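Local coordinates for hypothetical protein TT1662 (Thermus thermophilus, PDB 1UFO), which is probably a hydrolase of the alpha/beta hydrolase fold, whose substrate and reaction are not established, at residues K89-R93 with L121-F127; L10-V15 with R94-A99; P106-G112 with P129-F135. All blocks are in the same frame, centred on the assembly; numbering follows the deposited sequence.

Interaction 1 of 3, residues K89-R93 with L121-F127; sequences KEEAR and LLLAEGF
Lys-89 and Arg-93, one turn apart on helix 77-103, close on Glu-125, just past the last turn of helix 114-124, where a Schellman motif ends that helix in this alpha/beta hydrolase fold. The tight part of the contact is apolar and lies toward the sheet. Leu-122 slides in beneath the two basic chains: its CD2 packs 3.6 Å from Arg-93 CB and also meets Lys-89 CG, while CD1 turns to Ala-92 CB, whose small methyl fits against it. Leu-121 CB backs the middle of the lysine chain, which it crosses at about a right angle. Leucine suits position 122 because its two branches can serve different neighbours, and behind it CD1 continues into Leu-109 of the central sheet.

The other side is polar and less buried. Glu-125 spans both bases with one carboxylate: OE2 takes Lys-89 NZ at 2.8 Å on its syn side but 33° out of the carboxylate plane, and OE1 takes Arg-93 NH2 at 3.0 Å from above that plane. The bend of the lysine chain at chi3 (68°) brings NZ up to this acid. Arg-93 reaches across with an extended chain, and its NH2 also donates to Glu-125 O at 3.2 Å, so that one nitrogen holds both the side chain and the backbone of the glutamate. Arg-93 NE forms a further salt bridge with Glu-97, which further fixes the guanidinium. Gly-126, at positive phi, is the C-prime residue of the motif; a side chain there would collide with the preceding carbonyl. The chain then returns inward to Phe-127, whose CA lies over one guanidinium face. On the solvent side a water accepts from Arg-93 NH1 and donates to Glu-125 O, at 2.9 Å from each.

Interaction 2 of 3, residues L10-V15 with R94-A99; sequences LAGLSV and RVAEEA
This is a packing contact at the margin of the alpha/beta hydrolase sheet: the tip of a beta hairpin, a type I' turn from Leu-10 to Leu-13 joining the antiparallel strands 3-10 and 13-20, packs on helix 77-103. Val-95 is at its centre, with its two methyls serving different partners. CG2 takes Leu-13 CD1 at 3.5 Å, while CG1 meets Leu-10 CD1 at 4.0 Å and, tip to tip, Val-15 CG2. With CG1 anti to the backbone N (chi1 170°), that methyl is aimed at Leu-10 and Val-15 and CG2 at Leu-13. Replacing it with an alanine would probably leave the methyls of Leu-10, Leu-13 and Val-15 without their common partner and open a gap under the turn.

Ala-11 points its methyl at the helix, CB 3.6 Å from Arg-94 CB, and its small side chain allows the close backbone approach. Its positive phi, shared by Gly-12, belongs to the I' turn; glycine fits the second of these corners, where a side chain would press on the preceding carbonyl. Leu-10 fills the other flank, with CD2 only 3.3 Å from Glu-98 CG, so the acid contributes its aliphatic part here, while its carboxylate is held by Arg-101 and Arg-102 along the helix. Leu-10 and Val-15 from the hairpin and Ala-99 from the helix all touch Leu-55 of strand 52-56, so hairpin and helix share one apolar layer. Arg-94 bends at chi3 and is paired chiefly with Glu-90; toward the turn, its NH2 makes a weak bond to Ala-11 O, 2.9 Å long but with only 121° at the hydrogen.

Interaction 3 of 3, residues P106-G112 with P129-F135; sequences PLFLAGG and PRGVLAF
Leu-109 and Ala-110 pair with Val-132 and Leu-133 as neighbouring parallel strands in the core of the sheet, the two strands of a beta-alpha-beta unit whose crossover is helix 114-124. Hydrogen bonds pass back and forth between them: Leu-109 N gives to Gly-131 O, Leu-109 O receives Leu-133 N at 2.8 Å, Gly-111 N gives to Leu-133 O, and Gly-111 O receives Phe-135 N. At the N-terminal end of the pairing, Arg-130 N donates to Leu-107 O at 2.7 Å, almost straight (170° at the hydrogen).

The next shell is made by side chains on the two faces. Leu-109 CB lies beside Val-132 CG2 at 4.1 Å, and Pro-129 CG closes on Leu-109 CG; these apolar groups face the crossover helix. On the opposite face Ala-110 CB touches Leu-133 CB and, at the ring edge, Phe-135 CE1. Near the strand starts, Arg-130 CB sits over one face of the Phe-108 ring, 3.9 Å from its centroid in a CH-pi contact. Gly-131 suits this spot, since a side chain there would be jammed against that ring.

Farther out, Leu-231 and Leu-235 of helix 221-236 cover Phe-108, and Trp-234 O of the same helix accepts from Arg-130 NH1. Strand 25-30 flanks the pair through backbone bonds to Phe-108 and Ala-110. Gly-111 opens a GxSxG sequence consistent with a nucleophile elbow, which would place the probable nucleophile just past the strand. The Phe-135 ring turns its edge to Gly-111 O, with CD1 3.6 Å away.

How the interactions relate
Helix 77-103 carries both interaction 1 and interaction 2, whose centres are about 13 Å apart, and strand 107-112 of interaction 3 follows that helix in the chain. Segments 10-15, 89-93 and 94-99 come first, then 106-112, 121-127 and 129-135, so interaction 1 alternates with each of the others while interaction 2 closes before interaction 3 opens, their centres about 16 Å apart. Interactions 1 and 3 lie about 11 Å apart and meet where Phe-127 CE2 packs on Leu-109 CD2; Phe-127 CZ also reaches Ala-96 CB. Helix 77-103 thus packs on the sheet between the hairpin at its edge and the strand that leads to the probable nucleophile elbow.

Interaction 1 of 3, residues K89-R93 with L121-F127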
ATOM      1  N   LYS A  89     -17.673  13.692  14.282  1.00  9.66           N
ATOM      2  CA  LYS A  89     -16.882  12.910  15.204  1.00 10.11           C
ATOM      3  C   LYS A  89     -17.716  12.385  16.359  1.00 11.46           C
ATOM      4  O   LYS A  89     -17.649  11.193  16.695  1.00 10.90           O
ATOM      5  CB  LYS A  89     -15.741  13.805  15.797  1.00 11.41           C
ATOM      6  CG  LYS A  89     -14.907  13.081  16.852  1.00 12.53           C
ATOM      7  CD  LYS A  89     -14.331  14.024  17.913  1.00 16.37           C
ATOM      8  CE  LYS A  89     -15.458  14.571  18.754  1.00 20.63           C
ATOM      9  NZ  LYS A  89     -14.938  15.288  19.951  1.00 23.62           N
ATOM     10  N   GLU A  90     -18.480  13.279  17.003  1.00  9.98           N
ATOM     11  CA  GLU A  90     -19.210  12.862  18.218  1.00 11.92           C
ATOM     12  C   GLU A  90     -20.245  11.812  17.858  1.00 11.93           C
ATOM     13  O   GLU A  90     -20.429  10.854  18.620  1.00 11.75           O
ATOM     14  CB  GLU A  90     -19.808  14.113  18.862  1.00 13.96           C
ATOM     15  CG  GLU A  90     -20.517  13.911  20.155  1.00 16.49           C
ATOM     16  CD  GLU A  90     -21.940  13.363  19.930  1.00 15.05           C
ATOM     17  OE1 GLU A  90     -22.404  12.739  20.895  1.00 20.98           O
ATOM     18  OE2 GLU A  90     -22.582  13.587  18.872  1.00 16.71           O
ATOM     19  N   GLU A  91     -20.892  11.991  16.717  1.00 11.35           N
ATOM     20  CA  GLU A  91     -21.922  11.023  16.243  1.00 10.61           C
ATOM     21  C   GLU A  91     -21.262   9.693  15.895  1.00 10.98           C
ATOM     22  O   GLU A  91     -21.771   8.613  16.214  1.00 12.32           O
ATOM     23  CB  GLU A  91     -22.642  11.545  14.982  1.00 10.44           C
ATOM     24  CG  GLU A  91     -23.538  12.744  15.351  1.00 12.32           C
ATOM     25  CD  GLU A  91     -23.936  13.569  14.188  1.00 14.12           C
ATOM     26  OE1 GLU A  91     -23.421  13.352  13.077  1.00 13.10           O
ATOM     27  OE2 GLU A  91     -24.804  14.467  14.404  1.00 14.90           O
ATOM     28  N   ALA A  92     -20.114   9.761  15.199  1.00  9.99           N
ATOM     29  CA  ALA A  92     -19.474   8.537  14.774  1.00  8.94           C
ATOM     30  C   ALA A  92     -19.050   7.692  15.945  1.00 10.23           C
ATOM     31  O   ALA A  92     -19.125   6.472  15.895  1.00  9.98           O
ATOM     32  CB  ALA A  92     -18.213   8.903  13.913  1.00  8.84           C
ATOM     33  N   ARG A  93     -18.572   8.323  17.026  1.00 10.30           N
ATOM     34  CA  ARG A  93     -18.136   7.512  18.144  1.00 10.38           C
ATOM     35  C   ARG A  93     -19.360   6.772  18.734  1.00 13.02           C
ATOM     36  O   ARG A  93     -19.254   5.565  19.068  1.00 12.70           O
ATOM     37  CB  ARG A  93     -17.469   8.361  19.213  1.00 13.02           C
ATOM     38  CG  ARG A  93     -16.809   7.475  20.205  1.00 13.44           C
ATOM     39  CD  ARG A  93     -15.911   8.218  21.144  1.00 17.84           C
ATOM     40  NE  ARG A  93     -15.273   7.235  22.046  1.00 20.05           N
ATOM     41  CZ  ARG A  93     -14.165   7.481  22.724  1.00 21.89           C
ATOM     42  NH1 ARG A  93     -13.668   6.555  23.545  1.00 23.37           N
ATOM     43  NH2 ARG A  93     -13.540   8.651  22.554  1.00 21.63           N
ATOM     44  N   LEU A 121      -9.477  12.811  14.650  1.00  9.67           N
ATOM     45  CA  LEU A 121     -10.056  13.410  15.844  1.00 11.54           C
ATOM     46  C   LEU A 121     -10.478  12.262  16.830  1.00 10.58           C
ATOM     47  O   LEU A 121     -10.283  12.380  18.035  1.00 12.87           O
ATOM     48  CB  LEU A 121     -11.305  14.233  15.526  1.00 11.63           C
ATOM     49  CG  LEU A 121     -11.144  15.528  14.761  1.00 13.36           C
ATOM     50  CD1 LEU A 121     -12.410  16.166  14.443  1.00 14.05           C
ATOM     51  CD2 LEU A 121     -10.248  16.464  15.631  1.00 16.50           C
ATOM     52  N   LEU A 122     -11.089  11.190  16.316  1.00 10.28           N
ATOM     53  CA  LEU A 122     -11.506  10.075  17.168  1.00 10.01           C
ATOM     54  C   LEU A 122     -10.314   9.398  17.808  1.00 10.91           C
ATOM     55  O   LEU A 122     -10.384   9.068  19.026  1.00 12.46           O
ATOM     56  CB  LEU A 122     -12.309   9.024  16.344  1.00 11.89           C
ATOM     57  CG  LEU A 122     -13.709   9.476  15.954  1.00 10.92           C
ATOM     58  CD1 LEU A 122     -14.247   8.626  14.702  1.00 11.50           C
ATOM     59  CD2 LEU A 122     -14.669   9.351  17.173  1.00 12.80           C
ATOM     60  N   LEU A 123      -9.242   9.134  17.023  1.00  9.48           N
ATOM     61  CA  LEU A 123      -8.063   8.507  17.625  1.00 10.52           C
ATOM     62  C   LEU A 123      -7.438   9.435  18.679  1.00 10.93           C
ATOM     63  O   LEU A 123      -6.980   8.951  19.728  1.00 11.77           O
ATOM     64  CB  LEU A 123      -6.989   8.143  16.545  1.00  9.92           C
ATOM     65  CG  LEU A 123      -7.435   7.082  15.563  1.00 12.53           C
ATOM     66  CD1 LEU A 123      -6.416   6.973  14.474  1.00 12.92           C
ATOM     67  CD2 LEU A 123      -7.572   5.725  16.245  1.00 13.70           C
ATOM     68  N   ALA A 124      -7.429  10.732  18.420  1.00 10.99           N
ATOM     69  CA  ALA A 124      -6.776  11.680  19.384  1.00 11.28           C
ATOM     70  C   ALA A 124      -7.567  11.726  20.680  1.00 13.34           C
ATOM     71  O   ALA A 124      -6.989  12.061  21.733  1.00 17.72           O
ATOM     72  CB  ALA A 124      -6.647  13.093  18.771  1.00 13.20           C
ATOM     73  N   GLU A 125      -8.846  11.341  20.648  1.00 14.77           N
ATOM     74  CA  GLU A 125      -9.635  11.390  21.882  1.00 16.89           C
ATOM     75  C   GLU A 125      -9.770  10.010  22.505  1.00 16.26           C
ATOM     76  O   GLU A 125     -10.627   9.777  23.370  1.00 17.49           O
ATOM     77  CB  GLU A 125     -10.994  12.094  21.647  1.00 18.82           C
ATOM     78  CG  GLU A 125     -12.052  11.284  20.999  1.00 24.35           C
ATOM     79  CD  GLU A 125     -13.450  11.930  21.099  1.00 27.44           C
ATOM     80  OE1 GLU A 125     -14.431  11.137  21.034  1.00 27.80           O
ATOM     81  OE2 GLU A 125     -13.547  13.195  21.244  1.00 27.72           O
ATOM     82  N   GLY A 126      -8.936   9.083  22.034  1.00 15.64           N
ATOM     83  CA  GLY A 126      -8.869   7.752  22.632  1.00 14.28           C
ATOM     84  C   GLY A 126      -9.833   6.699  22.158  1.00 15.81           C
ATOM     85  O   GLY A 126     -10.003   5.663  22.822  1.00 15.69           O
ATOM     86  N   PHE A 127     -10.453   6.920  21.000  1.00 13.65           N
ATOM     87  CA  PHE A 127     -11.323   5.847  20.456  1.00 14.43           C
ATOM     88  C   PHE A 127     -10.334   4.788  19.890  1.00 14.86           C
ATOM     89  O   PHE A 127      -9.374   5.150  19.208  1.00 13.75           O
ATOM     90  CB  PHE A 127     -12.243   6.411  19.359  1.00 16.05           C
ATOM     91  CG  PHE A 127     -13.116   5.372  18.773  1.00 18.73           C
ATOM     92  CD1 PHE A 127     -14.042   4.705  19.595  1.00 22.06           C
ATOM     93  CD2 PHE A 127     -12.988   5.015  17.480  1.00 20.41           C
ATOM     94  CE1 PHE A 127     -14.834   3.667  19.099  1.00 23.26           C
ATOM     95  CE2 PHE A 127     -13.807   3.957  16.972  1.00 20.56           C
ATOM     96  CZ  PHE A 127     -14.712   3.305  17.815  1.00 23.04           C
TER
HETATM   97  O   HOH W   1     -11.781   7.878  25.225  1.00 31.59           O

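Interaction 2 of 3, residues L10-V15 with R94-A99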
ATOM      1  N   LEU A  10     -28.790   3.485  14.760  1.00 17.98           N
ATOM      2  CA  LEU A  10     -27.720   3.257  15.731  1.00 18.76           C
ATOM      3  C   LEU A  10     -27.449   4.563  16.416  1.00 19.18           C
ATOM      4  O   LEU A  10     -27.282   5.557  15.743  1.00 17.91           O
ATOM      5  CB  LEU A  10     -26.472   2.822  15.006  1.00 18.73           C
ATOM      6  CG  LEU A  10     -26.528   1.425  14.426  1.00 20.48           C
ATOM      7  CD1 LEU A  10     -25.335   1.265  13.415  1.00 23.50           C
ATOM      8  CD2 LEU A  10     -26.373   0.440  15.543  1.00 24.88           C
ATOM      9  N   ALA A  11     -27.498   4.551  17.750  1.00 20.19           N
ATOM     10  CA  ALA A  11     -27.226   5.740  18.556  1.00 20.09           C
ATOM     11  C   ALA A  11     -28.155   6.863  18.112  1.00 19.95           C
ATOM     12  O   ALA A  11     -27.826   8.067  18.131  1.00 20.00           O
ATOM     13  CB  ALA A  11     -25.754   6.122  18.363  1.00 22.12           C
ATOM     14  N   GLY A  12     -29.340   6.472  17.662  1.00 20.44           N
ATOM     15  CA  GLY A  12     -30.307   7.458  17.250  1.00 21.12           C
ATOM     16  C   GLY A  12     -30.170   8.060  15.871  1.00 22.20           C
ATOM     17  O   GLY A  12     -30.946   8.952  15.514  1.00 25.17           O
ATOM     18  N   LEU A  13     -29.200   7.596  15.088  1.00 21.01           N
ATOM     19  CA  LEU A  13     -28.998   8.067  13.737  1.00 18.52           C
ATOM     20  C   LEU A  13     -29.372   7.003  12.684  1.00 16.53           C
ATOM     21  O   LEU A  13     -29.270   5.797  12.981  1.00 16.81           O
ATOM     22  CB  LEU A  13     -27.540   8.387  13.547  1.00 19.17           C
ATOM     23  CG  LEU A  13     -27.170   9.600  14.366  1.00 22.55           C
ATOM     24  CD1 LEU A  13     -25.688   9.428  14.780  1.00 22.00           C
ATOM     25  CD2 LEU A  13     -27.460  10.874  13.548  1.00 22.32           C
ATOM     26  N   SER A  14     -29.762   7.479  11.498  1.00 17.31           N
ATOM     27  CA  SER A  14     -30.139   6.626  10.366  1.00 17.08           C
ATOM     28  C   SER A  14     -28.847   6.198   9.668  1.00 16.25           C
ATOM     29  O   SER A  14     -28.135   7.050   9.089  1.00 19.36           O
ATOM     30  CB  SER A  14     -31.022   7.368   9.364  1.00 20.14           C
ATOM     31  OG  SER A  14     -31.471   6.431   8.394  1.00 24.45           O
ATOM     32  N   VAL A  15     -28.541   4.908   9.763  1.00 13.22           N
ATOM     33  CA  VAL A  15     -27.268   4.456   9.193  1.00 12.63           C
ATOM     34  C   VAL A  15     -27.466   3.537   7.981  1.00 13.20           C
ATOM     35  O   VAL A  15     -28.168   2.527   8.090  1.00 14.89           O
ATOM     36  CB  VAL A  15     -26.499   3.707  10.303  1.00 12.17           C
ATOM     37  CG1 VAL A  15     -25.134   3.314   9.826  1.00 14.44           C
ATOM     38  CG2 VAL A  15     -26.302   4.636  11.495  1.00 13.45           C
ATOM     39  N   ARG A  94     -20.492   7.470  18.827  1.00 12.61           N
ATOM     40  CA  ARG A  94     -21.707   6.802  19.380  1.00 12.94           C
ATOM     41  C   ARG A  94     -22.189   5.688  18.450  1.00 12.88           C
ATOM     42  O   ARG A  94     -22.533   4.565  18.934  1.00 14.02           O
ATOM     43  CB  ARG A  94     -22.823   7.816  19.665  1.00 14.01           C
ATOM     44  CG  ARG A  94     -22.498   8.650  20.930  1.00 16.02           C
ATOM     45  CD  ARG A  94     -23.665   9.522  21.321  1.00 16.63           C
ATOM     46  NE  ARG A  94     -23.880  10.582  20.336  1.00 17.62           N
ATOM     47  CZ  ARG A  94     -24.868  10.676  19.446  1.00 17.87           C
ATOM     48  NH1 ARG A  94     -24.904  11.718  18.596  1.00 17.10           N
ATOM     49  NH2 ARG A  94     -25.823   9.754  19.386  1.00 19.61           N
ATOM     50  N   VAL A  95     -22.135   5.940  17.147  1.00 11.11           N
ATOM     51  CA  VAL A  95     -22.560   4.903  16.188  1.00 11.16           C
ATOM     52  C   VAL A  95     -21.649   3.675  16.294  1.00 11.93           C
ATOM     53  O   VAL A  95     -22.105   2.537  16.283  1.00 11.87           O
ATOM     54  CB  VAL A  95     -22.553   5.468  14.740  1.00 10.78           C
ATOM     55  CG1 VAL A  95     -22.753   4.275  13.667  1.00 11.28           C
ATOM     56  CG2 VAL A  95     -23.715   6.526  14.584  1.00  9.87           C
ATOM     57  N   ALA A  96     -20.350   3.900  16.331  1.00 11.18           N
ATOM     58  CA  ALA A  96     -19.370   2.802  16.404  1.00 11.73           C
ATOM     59  C   ALA A  96     -19.537   2.005  17.664  1.00 13.32           C
ATOM     60  O   ALA A  96     -19.488   0.784  17.634  1.00 14.71           O
ATOM     61  CB  ALA A  96     -17.920   3.396  16.293  1.00 13.12           C
ATOM     62  N   GLU A  97     -19.659   2.696  18.802  1.00 14.38           N
ATOM     63  CA  GLU A  97     -19.807   1.978  20.068  1.00 15.37           C
ATOM     64  C   GLU A  97     -21.106   1.163  20.075  1.00 16.64           C
ATOM     65  O   GLU A  97     -21.056   0.028  20.555  1.00 15.43           O
ATOM     66  CB  GLU A  97     -19.674   2.969  21.258  1.00 18.11           C
ATOM     67  CG  GLU A  97     -18.290   3.492  21.296  1.00 19.64           C
ATOM     68  CD  GLU A  97     -18.123   4.588  22.344  1.00 23.27           C
ATOM     69  OE1 GLU A  97     -19.152   5.257  22.730  1.00 26.57           O
ATOM     70  OE2 GLU A  97     -16.942   4.803  22.712  1.00 24.32           O
ATOM     71  N   GLU A  98     -22.207   1.667  19.523  1.00 14.62           N
ATOM     72  CA  GLU A  98     -23.433   0.897  19.485  1.00 15.13           C
ATOM     73  C   GLU A  98     -23.267  -0.303  18.496  1.00 15.13           C
ATOM     74  O   GLU A  98     -23.728  -1.429  18.780  1.00 15.05           O
ATOM     75  CB  GLU A  98     -24.639   1.766  19.055  1.00 14.79           C
ATOM     76  CG  GLU A  98     -25.965   0.990  18.791  1.00 18.63           C
ATOM     77  CD  GLU A  98     -26.393   0.147  19.972  1.00 23.52           C
ATOM     78  OE1 GLU A  98     -27.132  -0.871  19.742  1.00 26.00           O
ATOM     79  OE2 GLU A  98     -26.001   0.542  21.101  1.00 23.19           O
ATOM     80  N   ALA A  99     -22.605  -0.084  17.372  1.00 13.88           N
ATOM     81  CA  ALA A  99     -22.505  -1.166  16.401  1.00 13.08           C
ATOM     82  C   ALA A  99     -21.691  -2.318  17.032  1.00 14.91           C
ATOM     83  O   ALA A  99     -21.977  -3.498  16.867  1.00 14.31           O
ATOM     84  CB  ALA A  99     -21.759  -0.613  15.107  1.00 12.66           C
TER

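Interaction 3 of 3, residues P106-G112 with P129-F135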
ATOM      1  N   PRO A 106     -15.171  -7.189  15.341  1.00 14.54           N
ATOM      2  CA  PRO A 106     -14.057  -6.216  15.367  1.00 12.66           C
ATOM      3  C   PRO A 106     -14.484  -5.018  14.520  1.00 12.23           C
ATOM      4  O   PRO A 106     -15.034  -5.211  13.425  1.00 11.38           O
ATOM      5  CB  PRO A 106     -12.959  -6.955  14.666  1.00 14.06           C
ATOM      6  CG  PRO A 106     -13.202  -8.394  14.990  1.00 16.25           C
ATOM      7  CD  PRO A 106     -14.712  -8.526  14.901  1.00 14.07           C
ATOM      8  N   LEU A 107     -14.153  -3.806  15.009  1.00 11.88           N
ATOM      9  CA  LEU A 107     -14.578  -2.613  14.287  1.00 11.55           C
ATOM     10  C   LEU A 107     -13.387  -1.836  13.760  1.00 11.60           C
ATOM     11  O   LEU A 107     -12.383  -1.605  14.497  1.00 13.58           O
ATOM     12  CB  LEU A 107     -15.442  -1.693  15.171  1.00 14.70           C
ATOM     13  CG  LEU A 107     -16.047  -0.480  14.366  1.00 12.95           C
ATOM     14  CD1 LEU A 107     -17.462  -0.092  14.726  1.00 16.86           C
ATOM     15  CD2 LEU A 107     -15.047   0.686  14.647  1.00 16.30           C
ATOM     16  N   PHE A 108     -13.518  -1.448  12.495  1.00  9.35           N
ATOM     17  CA  PHE A 108     -12.506  -0.633  11.811  1.00  9.22           C
ATOM     18  C   PHE A 108     -13.149   0.641  11.356  1.00  9.92           C
ATOM     19  O   PHE A 108     -14.380   0.715  11.219  1.00  9.33           O
ATOM     20  CB  PHE A 108     -12.005  -1.358  10.569  1.00  8.56           C
ATOM     21  CG  PHE A 108     -11.307  -2.615  10.865  1.00  9.08           C
ATOM     22  CD1 PHE A 108     -11.986  -3.826  10.958  1.00 12.20           C
ATOM     23  CD2 PHE A 108      -9.939  -2.589  11.035  1.00 10.60           C
ATOM     24  CE1 PHE A 108     -11.274  -5.034  11.229  1.00 14.28           C
ATOM     25  CE2 PHE A 108      -9.193  -3.771  11.297  1.00 12.07           C
ATOM     26  CZ  PHE A 108      -9.843  -4.996  11.394  1.00 13.74           C
ATOM     27  N   LEU A 109     -12.333   1.677  11.166  1.00  7.50           N
ATOM     28  CA  LEU A 109     -12.882   2.941  10.616  1.00  9.41           C
ATOM     29  C   LEU A 109     -12.257   3.237   9.231  1.00  9.29           C
ATOM     30  O   LEU A 109     -11.072   2.902   9.000  1.00 10.30           O
ATOM     31  CB  LEU A 109     -12.489   4.125  11.477  1.00 12.45           C
ATOM     32  CG  LEU A 109     -12.897   4.167  12.905  1.00 13.74           C
ATOM     33  CD1 LEU A 109     -12.322   5.556  13.494  1.00 15.05           C
ATOM     34  CD2 LEU A 109     -14.456   4.183  13.002  1.00 17.44           C
ATOM     35  N   ALA A 110     -13.026   3.878   8.355  1.00  7.94           N
ATOM     36  CA  ALA A 110     -12.469   4.378   7.079  1.00  8.59           C
ATOM     37  C   ALA A 110     -13.001   5.780   6.965  1.00 11.06           C
ATOM     38  O   ALA A 110     -14.150   6.030   7.312  1.00 12.58           O
ATOM     39  CB  ALA A 110     -12.899   3.537   5.918  1.00  8.99           C
ATOM     40  N   GLY A 111     -12.148   6.743   6.576  1.00  8.32           N
ATOM     41  CA  GLY A 111     -12.672   8.086   6.370  1.00  9.39           C
ATOM     42  C   GLY A 111     -12.107   8.603   5.050  1.00 10.58           C
ATOM     43  O   GLY A 111     -10.952   8.276   4.743  1.00 10.33           O
ATOM     44  N   GLY A 112     -12.880   9.400   4.300  1.00  9.00           N
ATOM     45  CA  GLY A 112     -12.378  10.009   3.063  1.00 10.25           C
ATOM     46  C   GLY A 112     -12.364  11.517   3.189  1.00 11.47           C
ATOM     47  O   GLY A 112     -13.363  12.111   3.553  1.00 11.81           O
ATOM     48  N   PRO A 129     -10.390   1.604  17.643  1.00 13.26           N
ATOM     49  CA  PRO A 129     -10.890   0.591  16.708  1.00 13.53           C
ATOM     50  C   PRO A 129      -9.694  -0.352  16.420  1.00 12.46           C
ATOM     51  O   PRO A 129      -8.556  -0.111  16.856  1.00 11.45           O
ATOM     52  CB  PRO A 129     -11.298   1.376  15.480  1.00 13.77           C
ATOM     53  CG  PRO A 129     -10.256   2.547  15.464  1.00 12.97           C
ATOM     54  CD  PRO A 129     -10.019   2.869  16.955  1.00 11.73           C
ATOM     55  N   ARG A 130      -9.947  -1.410  15.662  1.00 10.35           N
ATOM     56  CA  ARG A 130      -8.911  -2.356  15.335  1.00 11.03           C
ATOM     57  C   ARG A 130      -7.964  -1.823  14.257  1.00 10.98           C
ATOM     58  O   ARG A 130      -6.887  -2.384  14.081  1.00 11.88           O
ATOM     59  CB  ARG A 130      -9.547  -3.680  14.876  1.00 14.41           C
ATOM     60  CG  ARG A 130     -10.089  -4.415  16.111  1.00 20.44           C
ATOM     61  CD  ARG A 130      -8.878  -5.136  16.865  1.00 23.80           C
ATOM     62  NE  ARG A 130      -8.316  -6.161  15.985  1.00 25.21           N
ATOM     63  CZ  ARG A 130      -8.769  -7.417  15.907  1.00 26.92           C
ATOM     64  NH1 ARG A 130      -8.185  -8.272  15.050  1.00 26.24           N
ATOM     65  NH2 ARG A 130      -9.776  -7.832  16.705  1.00 22.67           N
ATOM     66  N   GLY A 131      -8.401  -0.813  13.483  1.00 10.75           N
ATOM     67  CA  GLY A 131      -7.515  -0.280  12.443  1.00  9.83           C
ATOM     68  C   GLY A 131      -8.278   0.826  11.762  1.00 10.23           C
ATOM     69  O   GLY A 131      -9.512   0.916  11.876  1.00  9.97           O
ATOM     70  N   VAL A 132      -7.544   1.708  11.083  1.00  7.64           N
ATOM     71  CA  VAL A 132      -8.195   2.862  10.435  1.00  7.57           C
ATOM     72  C   VAL A 132      -7.610   3.071   9.052  1.00  8.18           C
ATOM     73  O   VAL A 132      -6.369   2.963   8.900  1.00  8.45           O
ATOM     74  CB  VAL A 132      -7.841   4.152  11.252  1.00  8.63           C
ATOM     75  CG1 VAL A 132      -8.385   5.408  10.524  1.00 10.56           C
ATOM     76  CG2 VAL A 132      -8.523   4.085  12.667  1.00 10.83           C
ATOM     77  N   LEU A 133      -8.499   3.329   8.063  1.00  7.61           N
ATOM     78  CA  LEU A 133      -8.052   3.709   6.708  1.00  7.07           C
ATOM     79  C   LEU A 133      -8.368   5.198   6.569  1.00  8.43           C
ATOM     80  O   LEU A 133      -9.490   5.643   6.761  1.00  8.17           O
ATOM     81  CB  LEU A 133      -8.840   2.957   5.604  1.00  7.22           C
ATOM     82  CG  LEU A 133      -8.787   1.428   5.753  1.00  6.88           C
ATOM     83  CD1 LEU A 133      -9.616   0.841   4.582  1.00  8.71           C
ATOM     84  CD2 LEU A 133      -7.339   0.911   5.579  1.00  8.61           C
ATOM     85  N   ALA A 134      -7.342   6.003   6.242  1.00  6.78           N
ATOM     86  CA  ALA A 134      -7.522   7.433   6.049  1.00  6.67           C
ATOM     87  C   ALA A 134      -7.219   7.683   4.569  1.00  7.04           C
ATOM     88  O   ALA A 134      -6.062   7.719   4.125  1.00  8.01           O
ATOM     89  CB  ALA A 134      -6.503   8.210   6.972  1.00  6.72           C
ATOM     90  N   PHE A 135      -8.318   7.849   3.799  1.00  7.30           N
ATOM     91  CA  PHE A 135      -8.182   8.058   2.385  1.00  7.27           C
ATOM     92  C   PHE A 135      -8.170   9.557   2.062  1.00  8.07           C
ATOM     93  O   PHE A 135      -8.932  10.307   2.637  1.00  9.66           O
ATOM     94  CB  PHE A 135      -9.392   7.509   1.652  1.00  7.59           C
ATOM     95  CG  PHE A 135      -9.512   6.029   1.670  1.00  7.21           C
ATOM     96  CD1 PHE A 135     -10.317   5.380   2.632  1.00  7.17           C
ATOM     97  CD2 PHE A 135      -8.894   5.238   0.662  1.00  8.17           C
ATOM     98  CE1 PHE A 135     -10.508   4.004   2.588  1.00  6.09           C
ATOM     99  CE2 PHE A 135      -9.081   3.873   0.614  1.00  6.73           C
ATOM    100  CZ  PHE A 135      -9.899   3.222   1.580  1.00  6.12           C
TER